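Local coordinates for hypothetical protein (Pseudomonas aeruginosa, PDB 2H9F) that probably isomerises methylaconitate as a member of the PrpF family, at residues 7-18 against 380-391; 43-51 against 61-72. All coordinates share one frame; numbering follows the deposited sequence. Where two conformers were deposited one is given.

Contact 1: 7-18 against 380-391; sequences QIRIPATYLRGG and SARILMEGWVRV
From Ile-8 paired with Val-391 to Gly-17 paired with Ala-381, the two segments form an antiparallel ladder, bent where the second chain turns at Gly-387 and interrupted by a classic beta bulge. At the bulge Tyr-14 O accepts from both Leu-384 N (2.8 Å) and Met-385 N (3.2 Å). Gly-387 sits at the corner with backbone angles that would press a side chain against the preceding carbonyl.

On one face, the Arg-9 guanidinium stacks on the Trp-388 indole in a cation-pi contact, a flat cation over an electron-rich ring, with CZ 3.9 Å from the five-membered ring centroid. A bend at chi3 (-48°) folds the arginine back over the ring; its polar end also meets Glu-386 of the second subunit. On the other face, Ala-12 CB packs on Val-389 CG1, and Ile-10 CB on Val-389 CG2.

Near the bulge, Thr-13 turns its methyl CG2 to Ile-383 CG1 (3.6 Å). At the far end Arg-16 NH1 and NH2 both grip Ser-380 OG at 3.0 Å, and Arg-16 NE makes a salt bridge to Asp-60 of the second subunit. Polar contacts through all three nitrogens probably fix the rotation of this buried guanidinium and couple the ladder's end to the dimer interface.

Contact 2: 43-51 against 61-72; sequences RLFMRVIGS and GMGGATSSTSKC
Val-48 and Ile-49, in the last turn of helix 39-49, offer their carbonyls to the loop that begins at Gly-61. Two backbone hydrogen bonds result: Met-62 N to Val-48 O at 2.7 Å, and Gly-63 N to Ile-49 O at 2.8 Å, the latter on a lone pair in the carbonyl plane. Carbonyls in a helix's last turn lack the usual amide donors from a following turn, and the loop supplies them here. Gly-50, with positive phi, is the C-prime residue of a Schellman motif, in which Ser-51 N bonds back to Met-46 O.

Glycine suits the close crossing of the two chains. Gly-50 CA and Gly-61 CA are 3.8 Å apart, and a beta carbon on either residue, or on Gly-63, would run into the opposing backbone.

The apolar and sulfur contacts centre on Cys-72, at the start of strand 71-77. Its CB lies over one face of the Phe-45 ring, toward the rim, 3.6 Å from CD2, in a CH-pi contact. SG stands anti to the carbonyl carbon (chi1 -77°), which swings it obliquely above the same ring, 4.3 Å from the centroid, and also against Ile-49 CG1 at 3.8 Å. The other branch of Ile-49, CG2, reaches Ser-70 OG at 3.6 Å, a hydroxyl that is hydrogen-bonded to Val-92 O. Val-48 CG1 meets Met-62 CG at 4.0 Å, where the selenomethionine chain curls at chi2 and chi3.

The division of labour is clear: main-chain bonds satisfy buried carbonyls at the helix end, while a compact cysteine brings a polarisable sulfur between aromatic and aliphatic neighbours. Together they join the helix to both the loop and the strand that follows it.

How the contacts relate
The centres of the two contacts lie about 12 Å apart, and helix 39-49 packs against the ladder of contact 1. Leu-44 CD1 reaches Ile-10 CD1 at 3.5 Å and Val-391 CG2 at 3.8 Å, while Val-48 CG2 meets Val-391 CG1 at 3.7 Å. Val-48 therefore serves both contacts, its CG1 branch facing Met-62. Strand 20-26 bridges them too, pairing antiparallel with 7-17 and parallel with 71-77. Both contacts touch the second subunit: the ladder extends into its strand, and Gly-61 O accepts from Lys-21 NZ of that subunit. A bound cobalt ion is about 11 Å from the side chain of Gln-7.

Contact 1: 7-18 against 380-391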
loop_
_atom_site.group_PDB
_atom_site.type_symbol
_atom_site.label_atom_id
_atom_site.label_comp_id
_atom_site.label_asym_id
_atom_site.label_seq_id
_atom_site.Cartn_x
_atom_site.Cartn_y
_atom_site.Cartn_z
ATOM N N GLN A 7 -1.080 -0.427 24.216
ATOM C CA GLN A 7 -1.885 -1.038 23.187
ATOM C C GLN A 7 -2.315 -2.421 23.633
ATOM O O GLN A 7 -1.627 -3.083 24.416
ATOM C CB GLN A 7 -1.035 -1.163 21.913
ATOM C CG GLN A 7 -0.579 0.187 21.329
ATOM C CD GLN A 7 -0.335 0.127 19.867
ATOM O OE1 GLN A 7 -1.237 0.349 19.104
ATOM N NE2 GLN A 7 0.893 -0.240 19.468
ATOM N N ILE A 8 -3.423 -2.863 23.054
ATOM C CA ILE A 8 -3.983 -4.230 23.176
ATOM C C ILE A 8 -3.258 -5.068 22.135
ATOM O O ILE A 8 -2.970 -4.565 21.050
ATOM C CB ILE A 8 -5.535 -4.153 22.926
ATOM C CG1 ILE A 8 -6.114 -3.213 23.971
ATOM C CG2 ILE A 8 -6.254 -5.443 23.041
ATOM C CD1 ILE A 8 -5.725 -3.549 25.384
ATOM N N ARG A 9 -2.889 -6.299 22.490
ATOM C CA ARG A 9 -2.377 -7.265 21.522
ATOM C C ARG A 9 -3.477 -8.292 21.191
ATOM O O ARG A 9 -4.025 -8.951 22.104
ATOM C CB ARG A 9 -1.129 -8.000 22.057
ATOM C CG ARG A 9 0.004 -7.169 22.746
ATOM C CD ARG A 9 1.326 -8.011 22.828
ATOM N NE ARG A 9 1.143 -9.390 23.349
ATOM C CZ ARG A 9 1.821 -10.497 22.984
ATOM N NH1 ARG A 9 2.779 -10.481 22.070
ATOM N NH2 ARG A 9 1.523 -11.655 23.556
ATOM N N ILE A 10 -3.857 -8.355 19.913
ATOM C CA ILE A 10 -4.941 -9.236 19.406
ATOM C C ILE A 10 -4.367 -10.249 18.455
ATOM O O ILE A 10 -3.734 -9.869 17.445
ATOM C CB ILE A 10 -6.119 -8.438 18.745
ATOM C CG1 ILE A 10 -6.583 -7.323 19.668
ATOM C CG2 ILE A 10 -7.364 -9.359 18.400
ATOM C CD1 ILE A 10 -7.428 -6.304 18.984
ATOM N N PRO A 11 -4.493 -11.542 18.808
ATOM C CA PRO A 11 -4.018 -12.595 17.904
ATOM C C PRO A 11 -4.620 -12.430 16.516
ATOM O O PRO A 11 -5.817 -12.278 16.384
ATOM C CB PRO A 11 -4.498 -13.896 18.560
ATOM C CG PRO A 11 -4.820 -13.533 19.963
ATOM C CD PRO A 11 -5.128 -12.083 20.011
ATOM N N ALA A 12 -3.778 -12.486 15.490
ATOM C CA ALA A 12 -4.204 -12.255 14.108
ATOM C C ALA A 12 -3.200 -12.933 13.198
ATOM O O ALA A 12 -2.070 -13.181 13.589
ATOM C CB ALA A 12 -4.210 -10.759 13.719
ATOM N N THR A 13 -3.651 -13.124 11.972
ATOM C CA THR A 13 -2.862 -13.652 10.876
ATOM C C THR A 13 -3.116 -12.765 9.658
ATOM O O THR A 13 -4.274 -12.454 9.285
ATOM C CB THR A 13 -3.220 -15.102 10.609
ATOM O OG1 THR A 13 -3.169 -15.804 11.863
ATOM C CG2 THR A 13 -2.218 -15.749 9.602
ATOM N N TYR A 14 -2.014 -12.363 9.039
ATOM C CA TYR A 14 -2.093 -11.529 7.874
ATOM C C TYR A 14 -1.772 -12.395 6.670
ATOM O O TYR A 14 -0.678 -12.954 6.559
ATOM C CB TYR A 14 -1.139 -10.351 8.042
ATOM C CG TYR A 14 -1.196 -9.292 6.967
ATOM C CD1 TYR A 14 -2.365 -8.626 6.658
ATOM C CD2 TYR A 14 -0.072 -8.963 6.255
ATOM C CE1 TYR A 14 -2.413 -7.613 5.666
ATOM C CE2 TYR A 14 -0.105 -7.961 5.268
ATOM C CZ TYR A 14 -1.257 -7.321 4.963
ATOM O OH TYR A 14 -1.241 -6.369 3.998
ATOM N N LEU A 15 -2.761 -12.540 5.795
ATOM C CA LEU A 15 -2.661 -13.480 4.667
ATOM C C LEU A 15 -2.931 -12.758 3.367
ATOM O O LEU A 15 -3.776 -11.837 3.293
ATOM C CB LEU A 15 -3.762 -14.552 4.701
ATOM C CG LEU A 15 -3.779 -15.666 5.729
ATOM C CD1 LEU A 15 -4.755 -15.341 6.786
ATOM C CD2 LEU A 15 -4.145 -17.012 5.038
ATOM N N ARG A 16 -2.294 -13.272 2.327
ATOM C CA ARG A 16 -2.723 -13.055 0.963
ATOM C C ARG A 16 -3.692 -14.140 0.581
ATOM O O ARG A 16 -3.388 -15.323 0.710
ATOM C CB ARG A 16 -1.581 -13.149 -0.023
ATOM C CG ARG A 16 -2.077 -12.938 -1.444
ATOM C CD ARG A 16 -1.021 -13.102 -2.515
ATOM N NE ARG A 16 -0.355 -14.415 -2.545
ATOM C CZ ARG A 16 -0.901 -15.530 -3.027
ATOM N NH1 ARG A 16 -2.150 -15.543 -3.458
ATOM N NH2 ARG A 16 -0.192 -16.638 -3.027
ATOM N N GLY A 17 -4.853 -13.722 0.109
ATOM C CA GLY A 17 -5.888 -14.637 -0.402
ATOM C C GLY A 17 -6.198 -14.189 -1.804
ATOM O O GLY A 17 -6.741 -13.096 -2.026
ATOM N N GLY A 18 -5.827 -15.013 -2.757
ATOM C CA GLY A 18 -5.936 -14.623 -4.145
ATOM C C GLY A 18 -5.154 -13.344 -4.386
ATOM O O GLY A 18 -3.974 -13.296 -4.106
ATOM N N SER A 380 -4.873 -19.139 -4.926
ATOM C CA SER A 380 -3.850 -19.559 -3.983
ATOM C C SER A 380 -3.904 -18.597 -2.829
ATOM O O SER A 380 -4.426 -17.517 -2.982
ATOM C CB SER A 380 -2.470 -19.538 -4.614
ATOM O OG SER A 380 -2.031 -18.214 -4.876
ATOM N N ALA A 381 -3.326 -18.999 -1.706
ATOM C CA ALA A 381 -3.264 -18.193 -0.479
ATOM C C ALA A 381 -1.928 -18.458 0.231
ATOM O O ALA A 381 -1.355 -19.534 0.119
ATOM C CB ALA A 381 -4.355 -18.551 0.407
ATOM N N ARG A 382 -1.427 -17.480 0.974
ATOM C CA ARG A 382 -0.346 -17.756 1.901
ATOM C C ARG A 382 -0.315 -16.776 3.065
ATOM O O ARG A 382 -0.733 -15.598 2.952
ATOM C CB ARG A 382 1.034 -17.731 1.203
ATOM C CG ARG A 382 1.388 -16.467 0.544
ATOM C CD ARG A 382 2.784 -16.563 -0.192
ATOM N NE ARG A 382 3.831 -16.339 0.735
ATOM C CZ ARG A 382 4.507 -15.208 0.902
ATOM N NH1 ARG A 382 4.352 -14.126 0.160
ATOM N NH2 ARG A 382 5.432 -15.195 1.832
ATOM N N ILE A 383 0.189 -17.274 4.191
ATOM C CA ILE A 383 0.425 -16.449 5.357
ATOM C C ILE A 383 1.626 -15.551 5.123
ATOM O O ILE A 383 2.699 -16.023 4.709
ATOM C CB ILE A 383 0.602 -17.314 6.654
ATOM C CG1 ILE A 383 -0.752 -17.918 7.059
ATOM C CG2 ILE A 383 1.148 -16.435 7.818
ATOM C CD1 ILE A 383 -0.612 -18.969 8.188
ATOM N N LEU A 384 1.451 -14.262 5.383
ATOM C CA LEU A 384 2.545 -13.289 5.247
ATOM C C LEU A 384 3.164 -12.991 6.621
ATOM O O LEU A 384 4.351 -12.875 6.782
ATOM C CB LEU A 384 1.983 -11.975 4.621
ATOM C CG LEU A 384 1.285 -12.114 3.249
ATOM C CD1 LEU A 384 0.682 -10.812 2.767
ATOM C CD2 LEU A 384 2.210 -12.657 2.245
HETATM N N MSE A 385 2.311 -12.812 7.619
HETATM C CA MSE A 385 2.774 -12.626 8.967
HETATM C C MSE A 385 1.733 -13.167 9.954
HETATM O O MSE A 385 0.565 -13.142 9.672
HETATM C CB MSE A 385 3.083 -11.119 9.180
HETATM C CG MSE A 385 3.794 -10.833 10.493
HETATM SE SE MSE A 385 4.304 -8.955 10.673
HETATM C CE MSE A 385 5.183 -9.173 12.294
ATOM N N GLU A 386 2.185 -13.701 11.086
ATOM C CA GLU A 386 1.297 -14.219 12.105
ATOM C C GLU A 386 1.781 -13.785 13.495
ATOM O O GLU A 386 2.944 -13.636 13.727
ATOM C CB GLU A 386 1.281 -15.745 12.050
ATOM C CG GLU A 386 2.697 -16.330 12.095
ATOM C CD GLU A 386 2.761 -17.839 12.210
ATOM O OE1 GLU A 386 2.134 -18.426 13.114
ATOM O OE2 GLU A 386 3.474 -18.431 11.400
ATOM N N GLY A 387 0.854 -13.612 14.433
ATOM C CA GLY A 387 1.233 -13.225 15.766
ATOM C C GLY A 387 0.082 -12.402 16.311
ATOM O O GLY A 387 -1.015 -12.924 16.518
ATOM N N TRP A 388 0.342 -11.118 16.562
ATOM C CA TRP A 388 -0.661 -10.236 17.194
ATOM C C TRP A 388 -0.594 -8.884 16.515
ATOM O O TRP A 388 0.518 -8.383 16.216
ATOM C CB TRP A 388 -0.274 -10.021 18.645
ATOM C CG TRP A 388 -0.300 -11.249 19.493
ATOM C CD1 TRP A 388 -1.313 -11.650 20.315
ATOM C CD2 TRP A 388 0.735 -12.215 19.624
ATOM N NE1 TRP A 388 -0.985 -12.819 20.916
ATOM C CE2 TRP A 388 0.279 -13.181 20.537
ATOM C CE3 TRP A 388 2.023 -12.356 19.058
ATOM C CZ2 TRP A 388 1.033 -14.282 20.883
ATOM C CZ3 TRP A 388 2.774 -13.452 19.392
ATOM C CH2 TRP A 388 2.277 -14.419 20.290
ATOM N N VAL A 389 -1.754 -8.314 16.248
ATOM C CA VAL A 389 -1.840 -6.909 15.909
ATOM C C VAL A 389 -1.952 -6.111 17.201
ATOM O O VAL A 389 -2.530 -6.591 18.200
ATOM C CB VAL A 389 -3.012 -6.564 14.953
ATOM C CG1 VAL A 389 -2.810 -7.110 13.611
ATOM C CG2 VAL A 389 -4.435 -7.011 15.510
ATOM N N ARG A 390 -1.489 -4.868 17.149
ATOM C CA ARG A 390 -1.699 -3.920 18.247
ATOM C C ARG A 390 -2.533 -2.714 17.853
ATOM O O ARG A 390 -2.400 -2.173 16.763
ATOM C CB ARG A 390 -0.389 -3.403 18.805
ATOM C CG ARG A 390 0.577 -4.458 19.277
ATOM C CD ARG A 390 1.684 -3.763 20.089
ATOM N NE ARG A 390 2.550 -4.718 20.711
ATOM C CZ ARG A 390 3.514 -4.433 21.575
ATOM N NH1 ARG A 390 3.719 -3.188 21.994
ATOM N NH2 ARG A 390 4.276 -5.424 22.034
ATOM N N VAL A 391 -3.442 -2.330 18.745
ATOM C CA VAL A 391 -4.127 -1.080 18.617
ATOM C C VAL A 391 -4.232 -0.475 20.024
ATOM O O VAL A 391 -4.189 -1.199 21.010
ATOM C CB VAL A 391 -5.560 -1.203 18.000
ATOM C CG1 VAL A 391 -5.504 -1.838 16.590
ATOM C CG2 VAL A 391 -6.462 -1.981 18.896
#

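Contact 2: 43-51 against 61-72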
loop_
_atom_site.group_PDB
_atom_site.type_symbol
_atom_site.label_atom_id
_atom_site.label_comp_id
_atom_site.label_asym_id
_atom_site.label_seq_id
_atom_site.Cartn_x
_atom_site.Cartn_y
_atom_site.Cartn_z
ATOM N N ARG A 43 -15.127 -0.250 14.785
ATOM C CA ARG A 43 -14.041 0.634 15.275
ATOM C C ARG A 43 -12.716 -0.111 15.354
ATOM O O ARG A 43 -11.631 0.399 14.925
ATOM C CB ARG A 43 -14.389 1.175 16.683
ATOM C CG ARG A 43 -15.660 1.989 16.791
ATOM C CD ARG A 43 -15.781 2.789 18.119
ATOM N NE ARG A 43 -16.063 1.973 19.312
ATOM C CZ ARG A 43 -17.239 1.937 19.944
ATOM N NH1 ARG A 43 -18.257 2.658 19.505
ATOM N NH2 ARG A 43 -17.420 1.166 21.004
ATOM N N LEU A 44 -12.776 -1.335 15.895
ATOM C CA LEU A 44 -11.563 -2.118 16.040
ATOM C C LEU A 44 -10.894 -2.297 14.678
ATOM O O LEU A 44 -9.706 -2.020 14.517
ATOM C CB LEU A 44 -11.812 -3.482 16.699
ATOM C CG LEU A 44 -10.553 -4.389 16.692
ATOM C CD1 LEU A 44 -9.462 -3.806 17.547
ATOM C CD2 LEU A 44 -10.884 -5.836 17.133
ATOM N N PHE A 45 -11.677 -2.730 13.694
ATOM C CA PHE A 45 -11.147 -3.030 12.380
ATOM C C PHE A 45 -10.690 -1.790 11.603
ATOM O O PHE A 45 -9.657 -1.797 10.920
ATOM C CB PHE A 45 -12.170 -3.853 11.614
ATOM C CG PHE A 45 -12.329 -5.268 12.139
ATOM C CD1 PHE A 45 -11.456 -5.795 13.075
ATOM C CD2 PHE A 45 -13.286 -6.097 11.610
ATOM C CE1 PHE A 45 -11.604 -7.061 13.539
ATOM C CE2 PHE A 45 -13.395 -7.385 12.036
ATOM C CZ PHE A 45 -12.586 -7.858 13.034
HETATM N N MSE A 46 -11.436 -0.709 11.755
HETATM C CA MSE A 46 -10.988 0.614 11.266
HETATM C C MSE A 46 -9.594 0.873 11.813
HETATM O O MSE A 46 -8.579 1.130 11.070
HETATM C CB MSE A 46 -12.017 1.724 11.721
HETATM C CG MSE A 46 -13.225 1.798 10.909
HETATM SE SE MSE A 46 -14.263 3.190 11.718
HETATM C CE MSE A 46 -16.147 2.513 11.691
ATOM N N ARG A 47 -9.415 0.628 13.099
ATOM C CA ARG A 47 -8.150 1.015 13.726
ATOM C C ARG A 47 -7.017 0.052 13.329
ATOM O O ARG A 47 -5.859 0.477 13.092
ATOM C CB ARG A 47 -8.354 1.158 15.250
ATOM C CG ARG A 47 -7.234 1.912 15.986
ATOM C CD ARG A 47 -7.222 3.459 15.804
ATOM N NE ARG A 47 -5.808 3.798 15.796
ATOM C CZ ARG A 47 -5.130 4.557 16.655
ATOM N NH1 ARG A 47 -5.687 5.278 17.639
ATOM N NH2 ARG A 47 -3.817 4.631 16.453
ATOM N N VAL A 48 -7.345 -1.235 13.201
ATOM C CA VAL A 48 -6.306 -2.217 12.755
ATOM C C VAL A 48 -5.791 -1.840 11.397
ATOM O O VAL A 48 -4.556 -1.933 11.100
ATOM C CB VAL A 48 -6.900 -3.665 12.744
ATOM C CG1 VAL A 48 -6.087 -4.628 11.916
ATOM C CG2 VAL A 48 -7.030 -4.161 14.193
ATOM N N ILE A 49 -6.736 -1.511 10.523
ATOM C CA ILE A 49 -6.444 -1.105 9.148
ATOM C C ILE A 49 -5.746 0.243 8.986
ATOM O O ILE A 49 -4.833 0.380 8.131
ATOM C CB ILE A 49 -7.693 -1.173 8.252
ATOM C CG1 ILE A 49 -8.052 -2.652 8.005
ATOM C CG2 ILE A 49 -7.469 -0.466 6.914
ATOM C CD1 ILE A 49 -6.913 -3.504 7.414
ATOM N N GLY A 50 -6.074 1.164 9.876
ATOM C CA GLY A 50 -5.466 2.493 9.904
ATOM C C GLY A 50 -6.383 3.565 9.335
ATOM O O GLY A 50 -5.899 4.602 8.852
ATOM N N SER A 51 -7.683 3.293 9.399
ATOM C CA SER A 51 -8.726 4.167 8.885
ATOM C C SER A 51 -9.509 4.764 10.040
ATOM O O SER A 51 -9.466 4.263 11.163
ATOM C CB SER A 51 -9.708 3.362 8.000
ATOM O OG SER A 51 -9.094 2.901 6.816
ATOM N N GLY A 61 -1.407 1.807 10.033
ATOM C CA GLY A 61 -2.152 0.592 10.204
ATOM C C GLY A 61 -1.777 -0.483 9.243
ATOM O O GLY A 61 -0.719 -0.423 8.547
HETATM N N MSE A 62 -2.581 -1.551 9.275
HETATM C CA MSE A 62 -2.229 -2.767 8.530
HETATM C C MSE A 62 -2.639 -2.634 7.055
HETATM O O MSE A 62 -2.162 -3.396 6.191
HETATM C CB MSE A 62 -2.857 -4.019 9.156
HETATM C CG MSE A 62 -2.340 -4.335 10.606
HETATM SE SE MSE A 62 -0.380 -4.690 10.386
HETATM C CE MSE A 62 -0.420 -6.094 9.039
ATOM N N GLY A 63 -3.506 -1.660 6.767
ATOM C CA GLY A 63 -3.978 -1.413 5.414
ATOM C C GLY A 63 -2.854 -1.053 4.453
ATOM O O GLY A 63 -1.721 -0.713 4.843
ATOM N N GLY A 64 -3.158 -1.164 3.166
ATOM C CA GLY A 64 -2.224 -0.733 2.121
ATOM C C GLY A 64 -2.823 0.368 1.253
ATOM O O GLY A 64 -2.344 0.618 0.170
ATOM N N ALA A 65 -3.862 1.027 1.753
ATOM C CA ALA A 65 -4.513 2.155 1.082
ATOM C C ALA A 65 -5.071 1.845 -0.326
ATOM O O ALA A 65 -5.222 2.753 -1.147
ATOM C CB ALA A 65 -3.596 3.416 1.077
ATOM N N THR A 66 -5.395 0.579 -0.583
ATOM C CA THR A 66 -6.166 0.176 -1.760
ATOM C C THR A 66 -7.339 -0.703 -1.357
ATOM O O THR A 66 -7.380 -1.248 -0.251
ATOM C CB THR A 66 -5.325 -0.575 -2.764
ATOM O OG1 THR A 66 -5.026 -1.873 -2.252
ATOM C CG2 THR A 66 -4.063 0.214 -3.078
ATOM N N SER A 67 -8.319 -0.855 -2.237
ATOM C CA SER A 67 -9.473 -1.670 -1.846
ATOM C C SER A 67 -9.025 -3.109 -1.618
ATOM O O SER A 67 -9.515 -3.759 -0.707
ATOM C CB SER A 67 -10.627 -1.563 -2.827
ATOM O OG SER A 67 -10.168 -1.930 -4.080
ATOM N N SER A 68 -8.013 -3.558 -2.370
ATOM C CA SER A 68 -7.473 -4.891 -2.232
ATOM C C SER A 68 -6.734 -5.179 -0.933
ATOM O O SER A 68 -6.376 -6.350 -0.655
ATOM C CB SER A 68 -6.492 -5.124 -3.367
ATOM O OG SER A 68 -7.249 -5.300 -4.544
ATOM N N THR A 69 -6.445 -4.123 -0.182
ATOM C CA THR A 69 -5.604 -4.233 0.998
ATOM C C THR A 69 -6.229 -3.506 2.152
ATOM O O THR A 69 -5.521 -3.015 3.017
ATOM C CB THR A 69 -4.199 -3.625 0.770
ATOM O OG1 THR A 69 -4.339 -2.242 0.396
ATOM C CG2 THR A 69 -3.434 -4.372 -0.273
ATOM N N SER A 70 -7.553 -3.419 2.185
ATOM C CA SER A 70 -8.223 -2.737 3.258
ATOM C C SER A 70 -9.375 -3.603 3.762
ATOM O O SER A 70 -10.538 -3.238 3.730
ATOM C CB SER A 70 -8.642 -1.339 2.820
ATOM O OG SER A 70 -9.325 -0.678 3.877
ATOM N N LYS A 71 -8.990 -4.771 4.254
ATOM C CA LYS A 71 -9.911 -5.840 4.539
ATOM C C LYS A 71 -9.600 -6.591 5.844
ATOM O O LYS A 71 -8.478 -6.940 6.107
ATOM C CB LYS A 71 -9.871 -6.866 3.365
ATOM C CG LYS A 71 -10.199 -6.328 1.987
ATOM C CD LYS A 71 -10.151 -7.468 0.935
ATOM C CE LYS A 71 -10.167 -6.994 -0.530
ATOM N NZ LYS A 71 -11.473 -6.653 -1.042
ATOM N N CYS A 72 -10.639 -6.919 6.589
ATOM C CA CYS A 72 -10.538 -7.740 7.790
ATOM C C CYS A 72 -11.515 -8.923 7.676
ATOM O O CYS A 72 -12.628 -8.779 7.131
ATOM C CB CYS A 72 -10.899 -6.914 9.004
ATOM S SG CYS A 72 -9.556 -5.786 9.519
#